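Local coordinates for hypothetical nigD-like protein (Bacteroides caccae, PDB 3QWN), which is of unknown function but, as a NigD-like protein, probably serves as an immunity factor (antitoxin) against a nigrescin-type bacteriocin, at residues R54-E60 against I72-L78; I29-G33 against L107-Y111. All coordinates share one frame; numbering follows the deposited sequence.

Both contacts involve the five-stranded sheet of the NigD-like N-terminal OB domain, and their centres lie about 14 Å apart. Interaction 1 pairs the strands 52-63 and 68-77 within that domain; interaction 2 crosses from the end of strand 25-30 to the turn that follows strand 101-108 in the C-terminal beta sandwich domain. They meet through Arg54, whose NH1 forms a salt bridge to Asp31 OD1 at 2.6 Å, while Arg54 CD lies 3.6 Å from Tyr111 CE2. Arg54 thus starts the hairpin contact, holds the carboxylate of interaction 2 and touches the second domain. Farther along the same strand, Tyr59 OH, hydrogen-bonded to Glu13, packs 3.3 Å from Pro30 CB.

Interaction 1. Residues R54-E60 against I72-L78; sequences RVMSNYE and IYSLQSL
Ile72 faces Tyr59 in the antiparallel beta hairpin formed by strands 52-63 and 68-77 of the OB domain. The apolar side chain of Ile72 lies beside Tyr59 CB, and the two residues, side by side on one face of the hairpin, both touch Leu28 of strand 25-30. At Tyr73 the register slips in a classic beta bulge: Tyr73 and Ser74 both oppose Asn58, whose O accepts from Tyr73 N (2.7 Å) and from Ser74 N (3.0 Å), the latter in the carbonyl plane on a lone pair. The Tyr73 ring lies alongside Glu60, with Glu60 CG at its edge and in its plane; the Tyr73 hydroxyl (OH) donates to Glu60 OE2 (3.0 Å) from above the carboxylate plane. Aromatic length and a terminal donor suit Tyr73 to this span.

Ser74 O takes two bonds, from Asn58 N and from Ser57 OG (2.9 Å). Ser57 OG gets there because it stands anti to the backbone N of Ser57 (chi1 -177°), and its approach is nearly straight onto the carbonyl. Next, Leu75 sends CD2 against both Ser57 CB and Val55 CG2, an apolar contact suited to a branched leucine. Gln76 exchanges two main-chain bonds with Met56, a selenomethionine, and the aliphatic part of Gln76 packs there, CG against Met56 CB.

Beyond Ser77, Leu78 points its side chain toward strand 54-60, beside Phe14 and Tyr163. Leu78 CD1 meets Arg54 CG at 3.6 Å, and Leu78 CD2 lies 3.7 Å from Met56 SE, the two side chains crossing at about a right angle. A water bridges the backbones here, its O donating to Arg54 O (2.7 Å) and accepting from Leu78 N (3.0 Å).

Interaction 2. Residues I29-G33 against L107-Y111; sequences IPDNG and LGRGY
Arg109 reaches across to Asp31 with its guanidinium turned side-on, so that NE and NH2 both donate to one atom, the main-chain O of Asp31, at 2.7 and 2.9 Å. The two nitrogens come from the same face of that carbonyl plane, and both bonds are bent. Pro30 O lies over the centre of one guanidinium face, 3.3 Å above its plane, where a carbonyl oxygen can meet the cation without using an N-H. A bend at chi3 (-111°) brings the guanidinium into this group of carbonyls. Gly33 O also comes within 2.7 Å of Arg109 NH2, and Ile29 CG2 touches Arg109 NH1 at 3.6 Å.

The Asp31 side chain runs past that of Arg109 in the opposite direction, its carboxylate plane within 7° of the guanidinium plane. Asp31 OD1 stays 4.5 Å from Arg109 NE and lies well out of the guanidinium plane, leaving an attraction of charges alone; its salt bridge goes to Arg54. Both Arg109 and Gly110 have positive phi, a shape that glycine adopts readily. They form the type I' turn of the two-residue hairpin between strands 101-108 and 111-120, which meets a loop of the OB domain at the interface between the two domains.

Interaction 1. Residues R54-E60 against I72-L78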
loop_
_atom_site.group_PDB
_atom_site.type_symbol
_atom_site.label_atom_id
_atom_site.label_comp_id
_atom_site.label_asym_id
_atom_site.label_seq_id
_atom_site.Cartn_x
_atom_site.Cartn_y
_atom_site.Cartn_z
ATOM N N ARG A 54 3.038 7.725 5.038
ATOM C CA ARG A 54 3.305 6.331 4.693
ATOM C C ARG A 54 4.053 6.408 3.348
ATOM O O ARG A 54 3.488 6.929 2.383
ATOM C CB ARG A 54 1.981 5.552 4.622
ATOM C CG ARG A 54 2.061 4.072 4.237
ATOM C CD ARG A 54 2.589 3.264 5.373
ATOM N NE ARG A 54 2.595 1.819 5.129
ATOM C CZ ARG A 54 3.164 0.948 5.958
ATOM N NH1 ARG A 54 3.784 1.372 7.053
ATOM N NH2 ARG A 54 3.148 -0.350 5.684
ATOM N N VAL A 55 5.340 5.967 3.301
ATOM C CA VAL A 55 6.202 6.100 2.120
ATOM C C VAL A 55 7.058 4.841 1.897
ATOM O O VAL A 55 7.138 3.982 2.768
ATOM C CB VAL A 55 7.157 7.360 2.289
ATOM C CG1 VAL A 55 6.395 8.686 2.265
ATOM C CG2 VAL A 55 8.026 7.256 3.547
HETATM N N MSE A 56 7.756 4.788 0.741
HETATM C CA MSE A 56 8.794 3.805 0.393
HETATM C C MSE A 56 10.174 4.449 0.701
HETATM O O MSE A 56 10.403 5.642 0.450
HETATM C CB MSE A 56 8.706 3.348 -1.076
HETATM C CG MSE A 56 7.381 2.648 -1.389
HETATM SE SE MSE A 56 7.009 1.126 -0.190
HETATM C CE MSE A 56 8.522 0.000 -0.672
ATOM N N SER A 57 11.083 3.680 1.278
ATOM C CA SER A 57 12.374 4.264 1.617
ATOM C C SER A 57 13.491 3.261 1.591
ATOM O O SER A 57 13.335 2.111 2.014
ATOM C CB SER A 57 12.310 4.889 3.016
ATOM O OG SER A 57 13.496 5.549 3.419
ATOM N N ASN A 58 14.655 3.751 1.179
ATOM C CA ASN A 58 15.932 3.094 1.322
ATOM C C ASN A 58 16.613 3.823 2.480
ATOM O O ASN A 58 16.867 5.032 2.412
ATOM C CB ASN A 58 16.785 3.097 0.055
ATOM C CG ASN A 58 18.087 2.352 0.238
ATOM O OD1 ASN A 58 19.115 2.936 0.489
ATOM N ND2 ASN A 58 18.055 1.047 0.234
ATOM N N TYR A 59 16.853 3.104 3.561
ATOM C CA TYR A 59 17.463 3.685 4.744
ATOM C C TYR A 59 18.292 2.626 5.425
ATOM O O TYR A 59 18.064 1.430 5.221
ATOM C CB TYR A 59 16.350 4.221 5.711
ATOM C CG TYR A 59 15.630 3.130 6.469
ATOM C CD1 TYR A 59 14.595 2.403 5.878
ATOM C CD2 TYR A 59 16.013 2.782 7.760
ATOM C CE1 TYR A 59 13.923 1.393 6.575
ATOM C CE2 TYR A 59 15.367 1.755 8.459
ATOM C CZ TYR A 59 14.319 1.066 7.867
ATOM O OH TYR A 59 13.674 0.056 8.553
ATOM N N GLU A 60 19.165 3.055 6.336
ATOM C CA GLU A 60 19.874 2.083 7.146
ATOM C C GLU A 60 19.836 2.519 8.607
ATOM O O GLU A 60 19.712 3.702 8.912
ATOM C CB GLU A 60 21.300 1.815 6.638
ATOM C CG GLU A 60 22.385 2.796 7.028
ATOM C CD GLU A 60 23.757 2.298 6.624
ATOM O OE1 GLU A 60 23.948 1.064 6.522
ATOM O OE2 GLU A 60 24.654 3.153 6.434
ATOM N N ILE A 72 18.545 8.119 5.958
ATOM C CA ILE A 72 17.677 7.933 4.796
ATOM C C ILE A 72 18.466 8.195 3.532
ATOM O O ILE A 72 19.057 9.258 3.374
ATOM C CB ILE A 72 16.387 8.819 4.878
ATOM C CG1 ILE A 72 15.556 8.454 6.132
ATOM C CG2 ILE A 72 15.534 8.733 3.589
ATOM C CD1 ILE A 72 14.522 9.522 6.507
ATOM N N TYR A 73 18.425 7.243 2.605
ATOM C CA TYR A 73 19.128 7.350 1.318
ATOM C C TYR A 73 18.147 7.662 0.196
ATOM O O TYR A 73 18.516 8.354 -0.739
ATOM C CB TYR A 73 19.936 6.067 1.016
ATOM C CG TYR A 73 21.080 5.907 2.001
ATOM C CD1 TYR A 73 22.252 6.655 1.872
ATOM C CD2 TYR A 73 20.971 5.052 3.092
ATOM C CE1 TYR A 73 23.271 6.572 2.824
ATOM C CE2 TYR A 73 21.988 4.943 4.027
ATOM C CZ TYR A 73 23.139 5.709 3.900
ATOM O OH TYR A 73 24.152 5.585 4.831
ATOM N N SER A 74 16.902 7.172 0.282
ATOM C CA SER A 74 15.862 7.493 -0.722
ATOM C C SER A 74 14.487 7.463 -0.104
ATOM O O SER A 74 14.286 6.783 0.877
ATOM C CB SER A 74 15.932 6.597 -1.955
ATOM O OG SER A 74 15.308 5.354 -1.726
ATOM N N LEU A 75 13.586 8.267 -0.634
ATOM C CA LEU A 75 12.185 8.374 -0.243
ATOM C C LEU A 75 11.343 8.534 -1.444
ATOM O O LEU A 75 11.701 9.296 -2.341
ATOM C CB LEU A 75 11.901 9.573 0.670
ATOM C CG LEU A 75 12.271 9.505 2.127
ATOM C CD1 LEU A 75 12.055 10.877 2.774
ATOM C CD2 LEU A 75 11.478 8.430 2.883
ATOM N N GLN A 76 10.209 7.845 -1.469
ATOM C CA GLN A 76 9.237 8.029 -2.533
ATOM C C GLN A 76 7.850 7.706 -2.004
ATOM O O GLN A 76 7.697 6.998 -1.014
ATOM C CB GLN A 76 9.579 7.251 -3.808
ATOM C CG GLN A 76 9.347 5.771 -3.735
ATOM C CD GLN A 76 9.832 5.120 -4.994
ATOM O OE1 GLN A 76 11.030 5.143 -5.333
ATOM N NE2 GLN A 76 8.918 4.489 -5.689
ATOM N N SER A 77 6.858 8.266 -2.639
ATOM C CA SER A 77 5.486 8.073 -2.252
ATOM C C SER A 77 4.993 6.676 -2.610
ATOM O O SER A 77 5.596 5.951 -3.424
ATOM C CB SER A 77 4.622 9.120 -2.941
ATOM O OG SER A 77 4.582 8.887 -4.340
ATOM N N LEU A 78 3.885 6.306 -1.980
ATOM C CA LEU A 78 3.153 5.086 -2.274
ATOM C C LEU A 78 1.678 5.470 -2.312
ATOM O O LEU A 78 1.315 6.579 -1.867
ATOM C CB LEU A 78 3.468 3.924 -1.308
ATOM C CG LEU A 78 3.333 4.111 0.202
ATOM C CD1 LEU A 78 1.898 4.126 0.632
ATOM C CD2 LEU A 78 3.947 2.955 0.919
HETATM O O HOH W 1 3.172 8.366 0.142
#

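Interaction 2. Residues I29-G33 against L107-Y111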
loop_
_atom_site.group_PDB
_atom_site.type_symbol
_atom_site.label_atom_id
_atom_site.label_comp_id
_atom_site.label_asym_id
_atom_site.label_seq_id
_atom_site.Cartn_x
_atom_site.Cartn_y
_atom_site.Cartn_z
ATOM N N ILE A 29 9.648 5.194 11.017
ATOM C CA ILE A 29 9.068 4.107 11.807
ATOM C C ILE A 29 8.970 2.899 10.904
ATOM O O ILE A 29 8.109 2.845 10.016
ATOM C CB ILE A 29 7.729 4.432 12.518
ATOM C CG1 ILE A 29 7.754 5.837 13.160
ATOM C CG2 ILE A 29 7.411 3.346 13.544
ATOM C CD1 ILE A 29 6.491 6.323 13.506
ATOM N N PRO A 30 9.916 1.946 11.078
ATOM C CA PRO A 30 9.868 0.719 10.267
ATOM C C PRO A 30 8.620 -0.085 10.593
ATOM O O PRO A 30 8.037 0.092 11.653
ATOM C CB PRO A 30 11.137 -0.042 10.685
ATOM C CG PRO A 30 11.945 0.901 11.502
ATOM C CD PRO A 30 10.984 1.870 12.101
ATOM N N ASP A 31 8.198 -0.959 9.688
ATOM C CA ASP A 31 7.025 -1.785 9.961
ATOM C C ASP A 31 7.365 -2.859 11.007
ATOM O O ASP A 31 6.565 -3.137 11.899
ATOM C CB ASP A 31 6.532 -2.413 8.649
ATOM C CG ASP A 31 5.525 -1.585 7.865
ATOM O OD1 ASP A 31 5.330 -0.390 8.213
ATOM O OD2 ASP A 31 4.908 -2.139 6.929
ATOM N N ASN A 32 8.599 -3.389 10.927
ATOM C CA ASN A 32 9.165 -4.464 11.749
ATOM C C ASN A 32 9.721 -4.012 13.126
ATOM O O ASN A 32 9.834 -4.851 14.016
ATOM C CB ASN A 32 10.281 -5.206 10.958
ATOM C CG ASN A 32 11.281 -4.336 10.171
ATOM O OD1 ASN A 32 11.782 -3.294 10.630
ATOM N ND2 ASN A 32 11.645 -4.791 8.977
ATOM N N GLY A 33 10.056 -2.734 13.299
ATOM C CA GLY A 33 10.643 -2.258 14.546
ATOM C C GLY A 33 10.049 -1.012 15.158
ATOM O O GLY A 33 8.970 -0.550 14.770
ATOM N N LEU A 107 -0.373 -8.320 5.371
ATOM C CA LEU A 107 -0.938 -7.424 6.368
ATOM C C LEU A 107 0.206 -6.891 7.243
ATOM O O LEU A 107 1.117 -7.647 7.608
ATOM C CB LEU A 107 -1.979 -8.149 7.216
ATOM C CG LEU A 107 -3.275 -8.573 6.550
ATOM C CD1 LEU A 107 -4.055 -9.469 7.481
ATOM C CD2 LEU A 107 -4.120 -7.367 6.138
ATOM N N GLY A 108 0.171 -5.601 7.534
ATOM C CA GLY A 108 1.179 -5.001 8.382
ATOM C C GLY A 108 0.900 -3.571 8.772
ATOM O O GLY A 108 0.594 -2.738 7.914
ATOM N N ARG A 109 1.063 -3.284 10.074
ATOM C CA ARG A 109 0.930 -1.975 10.714
ATOM C C ARG A 109 -0.346 -1.197 10.326
ATOM O O ARG A 109 -0.299 0.002 10.050
ATOM C CB ARG A 109 2.191 -1.123 10.487
ATOM C CG ARG A 109 2.657 -0.689 11.872
ATOM C CD ARG A 109 4.046 -0.163 11.966
ATOM N NE ARG A 109 4.957 -1.053 12.691
ATOM C CZ ARG A 109 5.608 -0.720 13.802
ATOM N NH1 ARG A 109 5.414 0.470 14.364
ATOM N NH2 ARG A 109 6.451 -1.577 14.367
ATOM N N GLY A 110 -1.474 -1.891 10.367
ATOM C CA GLY A 110 -2.782 -1.316 10.078
ATOM C C GLY A 110 -3.141 -1.197 8.614
ATOM O O GLY A 110 -4.180 -0.628 8.284
ATOM N N TYR A 111 -2.293 -1.737 7.724
ATOM C CA TYR A 111 -2.525 -1.707 6.285
ATOM C C TYR A 111 -2.489 -3.102 5.640
ATOM O O TYR A 111 -1.934 -4.057 6.209
ATOM C CB TYR A 111 -1.451 -0.864 5.610
ATOM C CG TYR A 111 -1.346 0.574 6.048
ATOM C CD1 TYR A 111 -2.069 1.573 5.401
ATOM C CD2 TYR A 111 -0.417 0.961 7.009
ATOM C CE1 TYR A 111 -1.959 2.913 5.781
ATOM C CE2 TYR A 111 -0.263 2.297 7.369
ATOM C CZ TYR A 111 -1.030 3.275 6.744
ATOM O OH TYR A 111 -0.841 4.604 7.074
#